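Local atomic coordinates of alpha-L-arabinofuranosidase B (Aspergillus kawachii, PDB entry 6SXT), a protein that hydrolyses terminal non-reducing alpha-L-arabinofuranosyl residues from arabinoxylan, L-arabinan and arabinogalactan, helping to degrade plant hemicellulose. Residues T21-Y26 against V313-V318; A231-A236 against D303-V308; A240-N245 against G249-Y254. One frame throughout, in Å; residues are numbered along the deposited sequence. Where two conformers were deposited one is given.

How the contacts relate
All three contacts belong to the concanavalin-like catalytic domain and reach the same antiparallel sheet. Contacts 1 and 2 are buried and small, and both use helix 302-315: D303-V308 meets strand 227-235, while the helix's last turn and the strand that follows meet the loop T21-Y26. Contact 3, partly buried, with two of its nine touching residues exposed, covers far more area because it joins two strands of one hairpin. Chemistry follows place: one hydroxyl pair and an arginine face in contact 1, a salt bridge in contact 2, mainly backbone bonds, with one arginine-threonine bond, in contact 3. Contacts 2 and 3 adjoin, A231 O lying 2.8 Å from R242 N, and V313 CG2 of contact 1 packs on G249 O of contact 3.

Contact 1 of 3, residues T21-Y26 against V313-V318; sequences TTRALY and VAAKYV
T22 carries OG1 between its backbone N and carbonyl carbon (chi1 66°), and Y317 sets its ring beside the backbone N (chi1 -84°), which brings the two hydroxyls together from opposite directions. The contact joins the loop after strand 15-20 of the concanavalin-like catalytic domain to the end of helix 302-315 and the start of strand 317-319. Between them the chain leaves the helix at K316, whose phi is positive (57°), and K316 N bonds back to V313 O at 3.0 Å. T22 OG1 and Y317 OH are 2.8 Å apart, and S20 OG is a further hydrogen-bond partner of T22 OG1. Y317 OH is also hydrogen-bonded to E292 OE1.

Outside the two segments, the same E292 OE1 forms a salt bridge with R23 NE, so one acidic group on strand 288-296 serves both halves of the contact. The R23 chain runs extended from CG to NE, and N311 accepts from its NH1. The charged end is thus held by partners on the sheet and the helix, while the contact with A315 is purely one of packing: the A315 methyl, CB, sits 3.8 Å above the guanidinium plane of R23, over its centre.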
loop_
_atom_site.group_PDB
_atom_site.type_symbol
_atom_site.label_atom_id
_atom_site.label_comp_id
_atom_site.label_asym_id
_atom_site.label_seq_id
_atom_site.Cartn_x
_atom_site.Cartn_y
_atom_site.Cartn_z
ATOM N N THR A 21 -5.342 -7.735 7.268
ATOM C CA THR A 21 -5.054 -6.871 8.410
ATOM C C THR A 21 -6.324 -6.223 8.926
ATOM O O THR A 21 -6.254 -5.564 9.960
ATOM C CB THR A 21 -3.938 -5.881 8.085
ATOM O OG1 THR A 21 -4.386 -5.096 6.964
ATOM C CG2 THR A 21 -2.630 -6.559 7.786
ATOM N N THR A 22 -7.423 -6.327 8.198
ATOM C CA THR A 22 -8.686 -5.682 8.589
ATOM C C THR A 22 -9.597 -6.601 9.390
ATOM O O THR A 22 -10.311 -6.083 10.257
ATOM C CB THR A 22 -9.394 -5.054 7.403
ATOM O OG1 THR A 22 -9.773 -6.124 6.549
ATOM C CG2 THR A 22 -8.508 -4.039 6.699
ATOM N N ARG A 23 -9.683 -7.881 9.037
ATOM C CA ARG A 23 -10.720 -8.750 9.641
ATOM C C ARG A 23 -10.380 -10.218 9.560
ATOM O O ARG A 23 -9.586 -10.674 8.716
ATOM C CB ARG A 23 -12.074 -8.487 8.997
ATOM C CG ARG A 23 -12.158 -8.856 7.522
ATOM C CD ARG A 23 -13.604 -8.775 7.075
ATOM N NE ARG A 23 -13.790 -9.140 5.682
ATOM C CZ ARG A 23 -14.853 -9.810 5.236
ATOM N NH1 ARG A 23 -15.823 -10.206 6.050
ATOM N NH2 ARG A 23 -14.912 -10.100 3.951
ATOM N N ALA A 24 -11.006 -10.975 10.449
ATOM C CA ALA A 24 -11.042 -12.430 10.328
ATOM C C ALA A 24 -11.781 -12.846 9.065
ATOM O O ALA A 24 -12.824 -12.213 8.718
ATOM C CB ALA A 24 -11.759 -12.992 11.562
ATOM N N LEU A 25 -11.302 -13.902 8.418
ATOM C CA LEU A 25 -11.932 -14.404 7.181
ATOM C C LEU A 25 -12.646 -15.725 7.417
ATOM O O LEU A 25 -13.187 -16.304 6.460
ATOM C CB LEU A 25 -10.851 -14.493 6.103
ATOM C CG LEU A 25 -10.241 -13.142 5.749
ATOM C CD1 LEU A 25 -9.089 -13.330 4.790
ATOM C CD2 LEU A 25 -11.261 -12.188 5.186
ATOM N N TYR A 26 -12.570 -16.237 8.636
ATOM C CA TYR A 26 -13.381 -17.396 9.121
ATOM C C TYR A 26 -14.203 -16.905 10.291
ATOM O O TYR A 26 -13.677 -16.211 11.152
ATOM C CB TYR A 26 -12.478 -18.530 9.606
ATOM C CG TYR A 26 -11.576 -19.188 8.596
ATOM C CD1 TYR A 26 -10.365 -18.634 8.241
ATOM C CD2 TYR A 26 -11.901 -20.431 8.081
ATOM C CE1 TYR A 26 -9.518 -19.259 7.366
ATOM C CE2 TYR A 26 -11.060 -21.067 7.182
ATOM C CZ TYR A 26 -9.862 -20.483 6.828
ATOM O OH TYR A 26 -9.010 -21.119 5.968
ATOM N N VAL A 313 -19.263 -7.129 0.659
ATOM C CA VAL A 313 -20.169 -5.968 0.637
ATOM C C VAL A 313 -20.735 -5.788 2.060
ATOM O O VAL A 313 -20.782 -4.632 2.552
ATOM C CB VAL A 313 -21.278 -6.133 -0.414
ATOM C CG1 VAL A 313 -22.360 -5.081 -0.250
ATOM C CG2 VAL A 313 -20.680 -6.046 -1.816
ATOM N N ALA A 314 -21.102 -6.855 2.707
ATOM C CA ALA A 314 -21.693 -6.731 4.072
ATOM C C ALA A 314 -20.654 -6.293 5.093
ATOM O O ALA A 314 -21.059 -5.794 6.173
ATOM C CB ALA A 314 -22.353 -8.020 4.476
ATOM N N ALA A 315 -19.373 -6.476 4.842
ATOM C CA ALA A 315 -18.307 -5.950 5.729
ATOM C C ALA A 315 -18.277 -4.425 5.694
ATOM O O ALA A 315 -17.700 -3.825 6.627
ATOM C CB ALA A 315 -16.974 -6.530 5.400
ATOM N N LYS A 316 -18.816 -3.786 4.665
ATOM C CA LYS A 316 -19.005 -2.323 4.570
ATOM C C LYS A 316 -17.692 -1.549 4.725
ATOM O O LYS A 316 -17.510 -0.726 5.633
ATOM C CB LYS A 316 -20.062 -1.820 5.558
ATOM C CG LYS A 316 -21.452 -2.305 5.174
ATOM C CD LYS A 316 -22.512 -1.984 6.216
ATOM C CE LYS A 316 -23.886 -2.371 5.687
ATOM N NZ LYS A 316 -24.928 -2.134 6.716
ATOM N N TYR A 317 -16.807 -1.752 3.761
ATOM C CA TYR A 317 -15.572 -0.955 3.626
ATOM C C TYR A 317 -15.915 0.483 3.250
ATOM O O TYR A 317 -16.663 0.720 2.276
ATOM C CB TYR A 317 -14.670 -1.524 2.528
ATOM C CG TYR A 317 -13.752 -2.657 2.925
ATOM C CD1 TYR A 317 -14.140 -3.960 2.848
ATOM C CD2 TYR A 317 -12.482 -2.392 3.404
ATOM C CE1 TYR A 317 -13.306 -5.006 3.241
ATOM C CE2 TYR A 317 -11.653 -3.415 3.825
ATOM C CZ TYR A 317 -12.040 -4.737 3.706
ATOM O OH TYR A 317 -11.185 -5.726 4.116
ATOM N N VAL A 318 -15.354 1.399 3.987
ATOM C CA VAL A 318 -15.422 2.853 3.760
ATOM C C VAL A 318 -14.040 3.431 4.018
ATOM O O VAL A 318 -13.327 2.991 4.927
ATOM C CB VAL A 318 -16.499 3.517 4.633
ATOM C CG1 VAL A 318 -16.519 5.034 4.417
ATOM C CG2 VAL A 318 -17.854 2.876 4.390
#

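Contact 2 of 3, residues A231-A236 against D303-V308; sequences AVKGGA and DTENSV. With EDO (1,2-ethanediol), chain B.
K233 and E305 form a salt bridge from strand 227-235 to helix 302-315, with K233 NZ 2.8 Å from E305 OE1. The ammonium reaches that oxygen from above the carboxylate, 55° out of its plane. Both chains are extended beyond CG and slant across one another, which lays the lysine methylenes against the acid: K233 CD is 3.5 Å from E305 OE2, and A231 CB approaches the same oxygen at 3.8 Å.

The buried polar atoms are well supplied. K233 NZ has further acceptors in D302, through a second salt bridge, and in the carbonyl of P300, both just ahead of the helix segment. E305 OE1 takes a second cation, R242 NH1 from the neighbouring strand, so a single oxygen is shared by two positive groups; this would be expected to favour the ionised acid. The other oxygen, E305 OE2, accepts from a water at 2.8 Å, and that water also donates a weak bond of 3.0 Å to A231 O. Just past the end of the strand, A236 N donates to O1 of an ethanediol at 2.7 Å, probably a guest from the crystallisation liquor.

Alternating charges, D302, K233, E305 and R242, thus make a buried ion-pair network that fastens helix 302-315 to the large antiparallel sheet of the concanavalin-like catalytic domain.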
loop_
_atom_site.group_PDB
_atom_site.type_symbol
_atom_site.label_atom_id
_atom_site.label_comp_id
_atom_site.label_asym_id
_atom_site.label_seq_id
_atom_site.Cartn_x
_atom_site.Cartn_y
_atom_site.Cartn_z
ATOM N N ALA A 231 -11.216 -11.243 -8.304
ATOM C CA ALA A 231 -11.317 -12.694 -8.090
ATOM C C ALA A 231 -10.753 -13.380 -9.324
ATOM O O ALA A 231 -11.255 -13.139 -10.455
ATOM C CB ALA A 231 -12.725 -13.162 -7.798
ATOM N N VAL A 232 -9.781 -14.245 -9.100
ATOM C CA VAL A 232 -9.043 -14.917 -10.206
ATOM C C VAL A 232 -9.045 -16.406 -9.922
ATOM O O VAL A 232 -8.934 -16.845 -8.740
ATOM C CB VAL A 232 -7.621 -14.335 -10.375
ATOM C CG1 VAL A 232 -6.689 -15.293 -11.126
ATOM C CG2 VAL A 232 -7.710 -12.975 -11.004
ATOM N N LYS A 233 -9.140 -17.238 -10.958
ATOM C CA LYS A 233 -9.080 -18.688 -10.756
ATOM C C LYS A 233 -8.482 -19.313 -12.009
ATOM O O LYS A 233 -8.532 -18.687 -13.074
ATOM C CB LYS A 233 -10.452 -19.270 -10.424
ATOM C CG LYS A 233 -11.585 -18.912 -11.385
ATOM C CD LYS A 233 -12.925 -19.242 -10.806
ATOM C CE LYS A 233 -14.098 -18.789 -11.651
ATOM N NZ LYS A 233 -15.376 -18.967 -10.890
ATOM N N GLY A 234 -7.830 -20.449 -11.783
ATOM C CA GLY A 234 -7.119 -21.145 -12.858
ATOM C C GLY A 234 -7.184 -22.627 -12.643
ATOM O O GLY A 234 -7.015 -23.107 -11.530
ATOM N N GLY A 235 -7.376 -23.362 -13.725
ATOM C CA GLY A 235 -7.328 -24.826 -13.693
ATOM C C GLY A 235 -6.725 -25.313 -15.004
ATOM O O GLY A 235 -6.012 -24.585 -15.642
ATOM N N ALA A 236 -7.077 -26.549 -15.369
ATOM C CA ALA A 236 -6.517 -27.219 -16.567
ATOM C C ALA A 236 -7.080 -26.574 -17.837
ATOM O O ALA A 236 -8.238 -26.851 -18.135
ATOM C CB ALA A 236 -6.865 -28.692 -16.447
ATOM N N ASP A 303 -20.795 -19.324 -8.147
ATOM C CA ASP A 303 -21.732 -19.181 -7.006
ATOM C C ASP A 303 -20.934 -18.941 -5.719
ATOM O O ASP A 303 -21.322 -18.077 -4.930
ATOM C CB ASP A 303 -22.586 -20.431 -6.819
ATOM C CG ASP A 303 -23.676 -20.250 -5.778
ATOM O OD1 ASP A 303 -24.606 -19.447 -6.030
ATOM O OD2 ASP A 303 -23.598 -20.924 -4.726
ATOM N N THR A 304 -19.885 -19.702 -5.515
ATOM C CA THR A 304 -19.067 -19.575 -4.272
ATOM C C THR A 304 -18.497 -18.169 -4.237
ATOM O O THR A 304 -18.601 -17.495 -3.225
ATOM C CB THR A 304 -17.962 -20.611 -4.266
ATOM O OG1 THR A 304 -18.557 -21.909 -4.127
ATOM C CG2 THR A 304 -16.922 -20.395 -3.196
ATOM N N GLU A 305 -17.883 -17.722 -5.325
ATOM C CA GLU A 305 -17.347 -16.351 -5.380
ATOM C C GLU A 305 -18.424 -15.296 -5.177
ATOM O O GLU A 305 -18.178 -14.293 -4.510
ATOM C CB GLU A 305 -16.642 -16.132 -6.704
ATOM C CG GLU A 305 -15.357 -16.920 -6.792
ATOM C CD GLU A 305 -14.766 -16.844 -8.189
ATOM O OE1 GLU A 305 -15.569 -16.813 -9.173
ATOM O OE2 GLU A 305 -13.516 -16.802 -8.307
ATOM N N ASN A 306 -19.618 -15.491 -5.744
ATOM C CA ASN A 306 -20.702 -14.518 -5.560
ATOM C C ASN A 306 -21.046 -14.410 -4.063
ATOM O O ASN A 306 -21.316 -13.307 -3.617
ATOM C CB ASN A 306 -21.930 -14.939 -6.359
ATOM C CG ASN A 306 -21.732 -14.867 -7.869
ATOM O OD1 ASN A 306 -20.836 -14.175 -8.372
ATOM N ND2 ASN A 306 -22.629 -15.569 -8.605
ATOM N N SER A 307 -21.043 -15.516 -3.360
ATOM C CA SER A 307 -21.358 -15.534 -1.906
ATOM C C SER A 307 -20.249 -14.774 -1.172
ATOM O O SER A 307 -20.534 -14.045 -0.219
ATOM C CB SER A 307 -21.546 -16.921 -1.366
ATOM O OG SER A 307 -22.784 -17.447 -1.884
ATOM N N VAL A 308 -18.996 -15.024 -1.544
ATOM C CA VAL A 308 -17.846 -14.266 -0.963
ATOM C C VAL A 308 -18.029 -12.768 -1.190
ATOM O O VAL A 308 -17.849 -11.952 -0.271
ATOM C CB VAL A 308 -16.518 -14.774 -1.543
ATOM C CG1 VAL A 308 -15.367 -13.865 -1.128
ATOM C CG2 VAL A 308 -16.272 -16.201 -1.097
HETATM C C1 EDO B . -9.572 -28.072 -13.500
HETATM O O1 EDO B . -8.234 -28.179 -13.557
HETATM C C2 EDO B . -10.090 -28.802 -12.364
HETATM O O2 EDO B . -11.065 -27.988 -11.732
HETATM O O HOH W 1 -12.721 -15.704 -10.813
#

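Contact 3 of 3, residues A240-N245 against G249-Y254; sequences AIRGAN and GSLSTY. With EDO (1,2-ethanediol), chain P.
This is the pairing of two antiparallel strands in the beta hairpin 238-245/250-257, part of the large sheet of the catalytic domain. The short segments run at 146° to each other, with their axes 4.4 Å apart at closest approach. G243 and S252 make the hydrogen-bonded pair: G243 N reaches S252 O at 2.9 Å, and S252 N returns to G243 O nearly straight, at 172°. R242 and T253 form the adjoining non-hydrogen-bonded pair, and Y254 N continues the pairing to I241 O at 2.8 Å.

On the face carrying R242 and T253, the arginine chain bends at chi3, bringing NE to T253 OG1 in a bent bond of 3.0 Å, with OG1 27° out of the guanidinium plane. L251 crosses R242 at about a right angle and sets CB 3.6 Å above one face of the guanidinium, toward its rim. Beyond the hairpin, R242 NH1 has its salt-bridge partner in E305, and N306 accepts from NH2. L251 CD2 also packs on A244 CB at 3.7 Å.

One water bridges the strands, accepting from N245 N at 2.9 Å and donating to S250 O. Another lies in the plane of the Y254 ring at its edge, 2.7 Å from Y254 OH. Backbone bonds thus fix the strand alignment, while R242, steadied by T253 within the hairpin, gives this hairpin a polar link to helix 302-315.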
loop_
_atom_site.group_PDB
_atom_site.type_symbol
_atom_site.label_atom_id
_atom_site.label_comp_id
_atom_site.label_asym_id
_atom_site.label_seq_id
_atom_site.Cartn_x
_atom_site.Cartn_y
_atom_site.Cartn_z
ATOM N N ALA A 240 -9.980 -17.413 -15.192
ATOM C CA ALA A 240 -10.986 -16.338 -15.231
ATOM C C ALA A 240 -10.538 -15.127 -14.422
ATOM O O ALA A 240 -9.758 -15.264 -13.452
ATOM C CB ALA A 240 -12.282 -16.826 -14.684
ATOM N N ILE A 241 -11.029 -13.973 -14.835
ATOM C CA ILE A 241 -10.918 -12.687 -14.114
ATOM C C ILE A 241 -12.335 -12.254 -13.836
ATOM O O ILE A 241 -13.092 -12.079 -14.783
ATOM C CB ILE A 241 -10.224 -11.594 -14.925
ATOM C CG1 ILE A 241 -8.791 -11.992 -15.305
ATOM C CG2 ILE A 241 -10.307 -10.255 -14.217
ATOM C CD1 ILE A 241 -8.171 -11.075 -16.307
ATOM N N ARG A 242 -12.610 -11.943 -12.576
ATOM C CA ARG A 242 -13.898 -11.337 -12.196
ATOM C C ARG A 242 -13.612 -10.126 -11.305
ATOM O O ARG A 242 -12.615 -10.157 -10.564
ATOM C CB ARG A 242 -14.751 -12.369 -11.468
ATOM C CG ARG A 242 -14.997 -13.618 -12.280
ATOM C CD ARG A 242 -15.916 -14.612 -11.606
ATOM N NE ARG A 242 -17.309 -14.167 -11.628
ATOM C CZ ARG A 242 -18.232 -14.503 -10.737
ATOM N NH1 ARG A 242 -17.961 -15.252 -9.689
ATOM N NH2 ARG A 242 -19.457 -14.041 -10.912
ATOM N N GLY A 243 -14.446 -9.119 -11.375
ATOM C CA GLY A 243 -14.230 -7.886 -10.629
ATOM C C GLY A 243 -15.555 -7.366 -10.119
ATOM O O GLY A 243 -16.592 -7.525 -10.749
ATOM N N ALA A 244 -15.490 -6.663 -9.025
ATOM C CA ALA A 244 -16.665 -6.011 -8.391
ATOM C C ALA A 244 -16.212 -4.771 -7.666
ATOM O O ALA A 244 -15.033 -4.647 -7.293
ATOM C CB ALA A 244 -17.343 -6.905 -7.397
ATOM N N ASN A 245 -17.184 -3.868 -7.424
ATOM C CA ASN A 245 -17.075 -2.855 -6.356
ATOM C C ASN A 245 -17.221 -3.577 -5.038
ATOM O O ASN A 245 -18.236 -4.173 -4.774
ATOM C CB ASN A 245 -18.210 -1.843 -6.555
ATOM C CG ASN A 245 -18.092 -0.679 -5.589
ATOM O OD1 ASN A 245 -17.360 -0.756 -4.604
ATOM N ND2 ASN A 245 -18.910 0.356 -5.822
ATOM N N GLY A 249 -22.845 -4.415 -4.765
ATOM C CA GLY A 249 -23.219 -5.157 -5.977
ATOM C C GLY A 249 -22.400 -6.405 -6.172
ATOM O O GLY A 249 -21.825 -6.972 -5.212
ATOM N N SER A 250 -22.356 -6.888 -7.423
ATOM C CA SER A 250 -21.910 -8.261 -7.714
ATOM C C SER A 250 -20.612 -8.236 -8.532
ATOM O O SER A 250 -20.227 -7.191 -9.035
ATOM C CB SER A 250 -23.052 -9.055 -8.391
ATOM O OG SER A 250 -23.581 -8.287 -9.427
ATOM N N LEU A 251 -20.010 -9.424 -8.609
ATOM C CA LEU A 251 -18.888 -9.706 -9.531
ATOM C C LEU A 251 -19.416 -9.768 -10.960
ATOM O O LEU A 251 -20.493 -10.360 -11.194
ATOM C CB LEU A 251 -18.246 -11.034 -9.185
ATOM C CG LEU A 251 -17.416 -11.029 -7.903
ATOM C CD1 LEU A 251 -17.201 -12.448 -7.373
ATOM C CD2 LEU A 251 -16.091 -10.343 -8.073
ATOM N N SER A 252 -18.646 -9.216 -11.872
ATOM C CA SER A 252 -18.832 -9.413 -13.327
ATOM C C SER A 252 -17.621 -10.178 -13.833
ATOM O O SER A 252 -16.505 -10.059 -13.257
ATOM C CB SER A 252 -18.979 -8.148 -14.032
ATOM O OG SER A 252 -20.178 -7.508 -13.627
ATOM N N THR A 253 -17.808 -10.981 -14.875
ATOM C CA THR A 253 -16.722 -11.785 -15.429
ATOM C C THR A 253 -16.120 -11.045 -16.617
ATOM O O THR A 253 -16.855 -10.727 -17.571
ATOM C CB THR A 253 -17.208 -13.192 -15.765
ATOM O OG1 THR A 253 -17.667 -13.793 -14.559
ATOM C CG2 THR A 253 -16.104 -13.992 -16.410
ATOM N N TYR A 254 -14.837 -10.745 -16.560
ATOM C CA TYR A 254 -14.210 -10.027 -17.689
ATOM C C TYR A 254 -13.337 -10.947 -18.528
ATOM O O TYR A 254 -13.087 -10.586 -19.708
ATOM C CB TYR A 254 -13.539 -8.763 -17.176
ATOM C CG TYR A 254 -14.541 -7.863 -16.519
ATOM C CD1 TYR A 254 -15.548 -7.288 -17.270
ATOM C CD2 TYR A 254 -14.482 -7.584 -15.163
ATOM C CE1 TYR A 254 -16.485 -6.455 -16.693
ATOM C CE2 TYR A 254 -15.433 -6.762 -14.572
ATOM C CZ TYR A 254 -16.425 -6.189 -15.342
ATOM O OH TYR A 254 -17.378 -5.343 -14.842
HETATM C C1 EDO P . -12.333 -9.840 -23.661
HETATM O O1 EDO P . -11.890 -9.036 -24.766
HETATM C C2 EDO P . -11.375 -10.695 -22.862
HETATM O O2 EDO P . -11.007 -10.369 -21.439
HETATM O O HOH W 2 -19.636 -5.981 -11.457
HETATM O O HOH W 3 -17.422 -4.677 -12.214
HETATM O O HOH W 4 -19.975 -4.532 -8.025
#